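PDB 3CNE: protein ppBat, which binds flavin derivatives such as lumichrome, riboflavin, FMN and FAD as a homodimer, and may serve as a flavin store. Local coordinates for residues T144-K147 with S148-D151. Numbering follows the deposited sequence.
Sequences TDEK and SEID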
ATOM      1  N   THR A 144      -8.213 -23.279  -5.262  1.00 35.01           N
ATOM      2  CA  THR A 144      -9.348 -22.924  -6.106  1.00 34.62           C
ATOM      3  C   THR A 144      -8.980 -21.773  -7.039  1.00 35.15           C
ATOM      4  O   THR A 144      -7.888 -21.199  -6.941  1.00 34.55           O
ATOM      5  CB  THR A 144     -10.613 -22.600  -5.274  1.00 34.78           C
ATOM      6  OG1 THR A 144     -10.467 -21.338  -4.633  1.00 34.53           O
ATOM      7  CG2 THR A 144     -10.894 -23.683  -4.206  1.00 34.00           C
ATOM      8  N   ASP A 145      -9.888 -21.456  -7.959  1.00 35.79           N
ATOM      9  CA  ASP A 145      -9.749 -20.296  -8.845  1.00 36.35           C
ATOM     10  C   ASP A 145     -10.465 -19.076  -8.268  1.00 35.93           C
ATOM     11  O   ASP A 145     -10.540 -18.036  -8.917  1.00 36.22           O
ATOM     12  CB  ASP A 145     -10.334 -20.591 -10.239  1.00 36.62           C
ATOM     13  CG  ASP A 145      -9.587 -21.686 -10.989  1.00 39.20           C
ATOM     14  OD1 ASP A 145      -8.363 -21.873 -10.784  1.00 39.21           O
ATOM     15  OD2 ASP A 145     -10.254 -22.356 -11.813  1.00 42.39           O
ATOM     16  N   GLU A 146     -10.994 -19.204  -7.055  1.00 35.88           N
ATOM     17  CA  GLU A 146     -11.725 -18.100  -6.409  1.00 35.03           C
ATOM     18  C   GLU A 146     -10.817 -16.929  -6.046  1.00 34.01           C
ATOM     19  O   GLU A 146      -9.598 -17.103  -5.904  1.00 32.65           O
ATOM     20  CB  GLU A 146     -12.499 -18.587  -5.176  1.00 35.36           C
ATOM     21  CG  GLU A 146     -13.633 -19.548  -5.508  1.00 37.65           C
ATOM     22  CD  GLU A 146     -14.519 -19.029  -6.627  1.00 40.75           C
ATOM     23  OE1 GLU A 146     -15.209 -18.007  -6.406  1.00 41.07           O
ATOM     24  OE2 GLU A 146     -14.509 -19.636  -7.725  1.00 42.32           O
ATOM     25  N   LYS A 147     -11.445 -15.754  -5.890  1.00 32.69           N
ATOM     26  CA  LYS A 147     -10.767 -14.498  -5.587  1.00 32.02           C
ATOM     27  C   LYS A 147     -10.193 -14.523  -4.177  1.00 30.94           C
ATOM     28  O   LYS A 147      -9.142 -13.932  -3.912  1.00 29.30           O
ATOM     29  CB  LYS A 147     -11.725 -13.308  -5.721  1.00 31.78           C
ATOM     30  CG  LYS A 147     -12.031 -12.860  -7.145  1.00 33.30           C
ATOM     31  CD  LYS A 147     -12.939 -11.639  -7.136  1.00 33.78           C
ATOM     32  CE  LYS A 147     -13.487 -11.301  -8.505  1.00 37.91           C
ATOM     33  NZ  LYS A 147     -12.537 -10.460  -9.271  1.00 41.76           N
ATOM     34  N   SER A 148     -10.923 -15.180  -3.271  1.00 29.31           N
ATOM     35  CA  SER A 148     -10.439 -15.467  -1.934  1.00 28.28           C
ATOM     36  C   SER A 148     -11.159 -16.708  -1.427  1.00 28.24           C
ATOM     37  O   SER A 148     -12.169 -17.110  -2.001  1.00 27.53           O
ATOM     38  CB  SER A 148     -10.636 -14.285  -0.981  1.00 27.91           C
ATOM     39  OG  SER A 148     -11.973 -13.793  -0.975  1.00 26.20           O
ATOM     40  N   GLU A 149     -10.604 -17.307  -0.376  1.00 27.84           N
ATOM     41  CA  GLU A 149     -11.141 -18.505   0.257  1.00 28.60           C
ATOM     42  C   GLU A 149     -10.985 -18.351   1.754  1.00 28.85           C
ATOM     43  O   GLU A 149      -9.915 -17.955   2.247  1.00 29.19           O
ATOM     44  CB  GLU A 149     -10.392 -19.775  -0.182  1.00 28.58           C
ATOM     45  CG  GLU A 149     -10.686 -20.239  -1.614  1.00 30.60           C
ATOM     46  CD  GLU A 149     -12.132 -20.733  -1.839  1.00 32.97           C
ATOM     47  OE1 GLU A 149     -12.895 -20.918  -0.873  1.00 35.09           O
ATOM     48  OE2 GLU A 149     -12.498 -20.960  -3.003  1.00 35.76           O
ATOM     49  N   ILE A 150     -12.067 -18.645   2.467  1.00 28.53           N
ATOM     50  CA  ILE A 150     -12.025 -18.748   3.905  1.00 28.34           C
ATOM     51  C   ILE A 150     -12.422 -20.175   4.234  1.00 28.52           C
ATOM     52  O   ILE A 150     -13.521 -20.614   3.918  1.00 28.53           O
ATOM     53  CB  ILE A 150     -12.928 -17.671   4.591  1.00 27.85           C
ATOM     54  CG1 ILE A 150     -12.367 -16.273   4.300  1.00 28.85           C
ATOM     55  CG2 ILE A 150     -13.017 -17.916   6.110  1.00 28.49           C
ATOM     56  CD1 ILE A 150     -13.258 -15.138   4.749  1.00 27.49           C
ATOM     57  N   ASP A 151     -11.486 -20.907   4.816  1.00 28.80           N
ATOM     58  CA  ASP A 151     -11.698 -22.293   5.148  1.00 28.68           C
ATOM     59  C   ASP A 151     -10.968 -22.586   6.437  1.00 29.50           C
ATOM     60  O   ASP A 151      -9.724 -22.646   6.484  1.00 29.28           O
ATOM     61  CB  ASP A 151     -11.246 -23.241   4.016  1.00 28.29           C
ATOM     62  CG  ASP A 151     -11.791 -24.666   4.201  1.00 29.16           C
ATOM     63  OD1 ASP A 151     -12.563 -24.855   5.155  1.00 28.11           O
ATOM     64  OD2 ASP A 151     -11.470 -25.583   3.414  1.00 25.28           O
TER
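T144 and E149 approach each other from the two arms of the turn, and their ends meet in a short hydrogen bond: the T144 hydroxyl OG1 gives its proton to E149 OE2 at 2.6 Å. That oxygen is approached on its anti side, with OG1 20° out of the carboxylate plane. The same OG1 also accepts a longer bond from the backbone N of E146, 3.3 Å away, which makes T144 the head of an ST turn. A chi1 of 73° tucks OG1 in over its own backbone, and from there it serves both partners. E149 folds at chi2 to bring its carboxylate across. E146 flanks the bond, its CG lying 3.1 Å from E149 OE2. Its own carboxylate turns away, the two acid planes 70° apart. E146 OE1 stays 5.3 Å from E149 OE2, so the like charges do not touch, though they may still repel one another. S148 OG bonds T165 OG1, and the K147 side chain comes within about 5 Å of that of W164, a residue of the flavin site. The turn links strand 142-144, paired with strand 127-129, to strand 148-151, outermost in this chain's main sheet and antiparallel to strand 154-157.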